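Local coordinates for protein putative citrate lyase (Ralstonia eutropha, PDB 3QQW) that probably acts as a magnesium-dependent lyase of the citrate lyase family, perhaps cleaving (S)-citramalyl-CoA, on a TIM-barrel scaffold, at residues C[128-133]-C[166-171]. Sequence-based numbering, arbitrary orientation. Where two conformers were deposited one is given.
Sequences EVIRYI and ELPNIE
Ile130 reaches from its helix over one face of the turn Leu167–Ile170, and every contact between 128-133 and 166-171 passes through this one side chain. From CB, where the bond from CA already points at the turn, the chain forks into two arms. The short arm, CG2, lies anti to the backbone N and meets Pro168 twice. It sits 3.4 Å from the carbonyl oxygen, Pro168 O, and 4.1 Å from the ring carbon Pro168 CG; the side-chain amide of Asn169 lies a little farther off, Ile130 CG2 to Asn169 ND2 being 4.5 Å. The long arm starts at CG1, on the side of the backbone N (chi1 -74°), and runs out extended (chi2 163°), which carries CD1 into the corner formed by Leu167 and Ile170. Ile130 CD1 rests 3.9 Å from Leu167 CB and 3.8 Å from Ile170 CG1, with the Ile170 side chain lying across that of Ile130 at about a right angle. Ile130 CD1 also lies 3.7 Å from Pro168 O, so both methyls contact that oxygen.

In the TIM barrel this joins helix 123-139, which follows the fourth strand, to the type II turn that leads into the sixth strand, 170-175. Asn169 occupies the third position of that turn with positive phi (65°). Its backbone and that of Glu171 hydrogen-bond to Val148 of the neighbouring fifth strand. No hydrogen bond crosses the contact. On the helix, Val129 and Ile133 pack instead against strand 115-117 and helix 97-107, while Leu167 also touches Val126 and Ala127, one turn before Ile130.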
loop_
_atom_site.group_PDB
_atom_site.type_symbol
_atom_site.label_atom_id
_atom_site.label_comp_id
_atom_site.label_asym_id
_atom_site.label_seq_id
_atom_site.Cartn_x
_atom_site.Cartn_y
_atom_site.Cartn_z
ATOM N N GLU C 128 -10.156 -20.166 12.960
ATOM C CA GLU C 128 -11.081 -20.908 13.835
ATOM C C GLU C 128 -12.215 -21.545 13.037
ATOM O O GLU C 128 -12.547 -22.709 13.262
ATOM C CB GLU C 128 -11.655 -19.965 14.914
ATOM C CG GLU C 128 -12.585 -20.594 15.954
ATOM C CD GLU C 128 -13.447 -19.622 16.747
ATOM O OE1 GLU C 128 -13.645 -18.470 16.293
ATOM O OE2 GLU C 128 -13.953 -20.031 17.816
ATOM N N VAL C 129 -12.779 -20.784 12.087
ATOM C CA VAL C 129 -13.889 -21.201 11.242
ATOM C C VAL C 129 -13.399 -22.306 10.298
ATOM O O VAL C 129 -14.092 -23.308 10.141
ATOM C CB VAL C 129 -14.512 -19.981 10.484
ATOM C CG1 VAL C 129 -15.602 -20.427 9.529
ATOM C CG2 VAL C 129 -15.062 -18.940 11.459
ATOM N N ILE C 130 -12.199 -22.135 9.705
ATOM C CA ILE C 130 -11.616 -23.106 8.766
ATOM C C ILE C 130 -11.346 -24.451 9.473
ATOM O O ILE C 130 -11.673 -25.524 8.928
ATOM C CB ILE C 130 -10.344 -22.535 8.089
ATOM C CG1 ILE C 130 -10.727 -21.492 7.056
ATOM C CG2 ILE C 130 -9.474 -23.645 7.472
ATOM C CD1 ILE C 130 -9.555 -20.634 6.690
ATOM N N ARG C 131 -10.779 -24.369 10.689
ATOM C CA ARG C 131 -10.478 -25.509 11.543
ATOM C C ARG C 131 -11.787 -26.259 11.875
ATOM O O ARG C 131 -11.817 -27.487 11.861
ATOM C CB ARG C 131 -9.770 -24.986 12.808
ATOM C CG ARG C 131 -9.254 -26.019 13.797
ATOM C CD ARG C 131 -8.281 -25.361 14.774
ATOM N NE ARG C 131 -8.929 -24.451 15.735
ATOM C CZ ARG C 131 -8.717 -23.137 15.811
ATOM N NH1 ARG C 131 -7.861 -22.543 14.992
ATOM N NH2 ARG C 131 -9.357 -22.410 16.711
ATOM N N TYR C 132 -12.868 -25.497 12.183
ATOM C CA TYR C 132 -14.155 -26.078 12.539
ATOM C C TYR C 132 -14.779 -26.787 11.331
ATOM O O TYR C 132 -15.240 -27.909 11.483
ATOM C CB TYR C 132 -15.111 -25.023 13.136
ATOM C CG TYR C 132 -16.368 -25.656 13.697
ATOM C CD1 TYR C 132 -16.348 -26.319 14.920
ATOM C CD2 TYR C 132 -17.557 -25.668 12.965
ATOM C CE1 TYR C 132 -17.478 -26.965 15.408
ATOM C CE2 TYR C 132 -18.699 -26.295 13.453
ATOM C CZ TYR C 132 -18.653 -26.951 14.669
ATOM O OH TYR C 132 -19.777 -27.573 15.139
ATOM N N ILE C 133 -14.758 -26.156 10.145
ATOM C CA ILE C 133 -15.251 -26.715 8.868
ATOM C C ILE C 133 -14.494 -28.022 8.583
ATOM O O ILE C 133 -15.141 -29.009 8.280
ATOM C CB ILE C 133 -15.132 -25.695 7.693
ATOM C CG1 ILE C 133 -16.039 -24.454 7.917
ATOM C CG2 ILE C 133 -15.442 -26.329 6.339
ATOM C CD1 ILE C 133 -15.685 -23.241 7.029
ATOM N N GLU C 166 -2.709 -16.985 3.861
ATOM C CA GLU C 166 -1.827 -18.104 4.121
ATOM C C GLU C 166 -2.540 -19.279 4.778
ATOM O O GLU C 166 -1.943 -20.355 4.877
ATOM C CB GLU C 166 -0.654 -17.638 5.008
ATOM C CG GLU C 166 0.386 -16.896 4.190
ATOM C CD GLU C 166 1.804 -17.335 4.439
ATOM O OE1 GLU C 166 1.997 -18.446 4.984
ATOM O OE2 GLU C 166 2.721 -16.626 3.967
ATOM N N LEU C 167 -3.806 -19.078 5.212
ATOM C CA LEU C 167 -4.580 -20.102 5.884
ATOM C C LEU C 167 -4.966 -21.227 4.921
ATOM O O LEU C 167 -5.090 -20.974 3.721
ATOM C CB LEU C 167 -5.813 -19.507 6.569
ATOM C CG LEU C 167 -5.500 -18.583 7.753
ATOM C CD1 LEU C 167 -6.747 -17.866 8.211
ATOM C CD2 LEU C 167 -4.873 -19.354 8.908
ATOM N N PRO C 168 -5.099 -22.482 5.422
ATOM C CA PRO C 168 -5.398 -23.607 4.517
ATOM C C PRO C 168 -6.809 -23.621 3.951
ATOM O O PRO C 168 -7.760 -23.164 4.587
ATOM C CB PRO C 168 -5.185 -24.848 5.415
ATOM C CG PRO C 168 -5.444 -24.364 6.813
ATOM C CD PRO C 168 -4.906 -22.952 6.818
ATOM N N ASN C 169 -6.938 -24.226 2.764
ATOM C CA ASN C 169 -8.189 -24.469 2.045
ATOM C C ASN C 169 -8.924 -23.221 1.577
ATOM O O ASN C 169 -10.065 -23.336 1.169
ATOM C CB ASN C 169 -9.142 -25.368 2.853
ATOM C CG ASN C 169 -8.471 -26.623 3.355
ATOM O OD1 ASN C 169 -7.609 -27.213 2.691
ATOM N ND2 ASN C 169 -8.800 -27.018 4.572
ATOM N N ILE C 170 -8.278 -22.059 1.547
ATOM C CA ILE C 170 -8.901 -20.856 0.990
ATOM C C ILE C 170 -8.632 -20.881 -0.501
ATOM O O ILE C 170 -7.492 -21.097 -0.938
ATOM C CB ILE C 170 -8.422 -19.535 1.670
ATOM C CG1 ILE C 170 -8.767 -19.546 3.181
ATOM C CG2 ILE C 170 -9.001 -18.260 0.970
ATOM C CD1 ILE C 170 -8.176 -18.367 3.945
ATOM N N GLU C 171 -9.684 -20.706 -1.288
ATOM C CA GLU C 171 -9.519 -20.651 -2.742
ATOM C C GLU C 171 -9.986 -19.297 -3.269
ATOM O O GLU C 171 -9.598 -18.922 -4.375
ATOM C CB GLU C 171 -10.208 -21.823 -3.461
ATOM C CG GLU C 171 -11.718 -21.814 -3.333
ATOM C CD GLU C 171 -12.461 -22.814 -4.195
ATOM O OE1 GLU C 171 -11.824 -23.734 -4.757
ATOM O OE2 GLU C 171 -13.703 -22.691 -4.266
#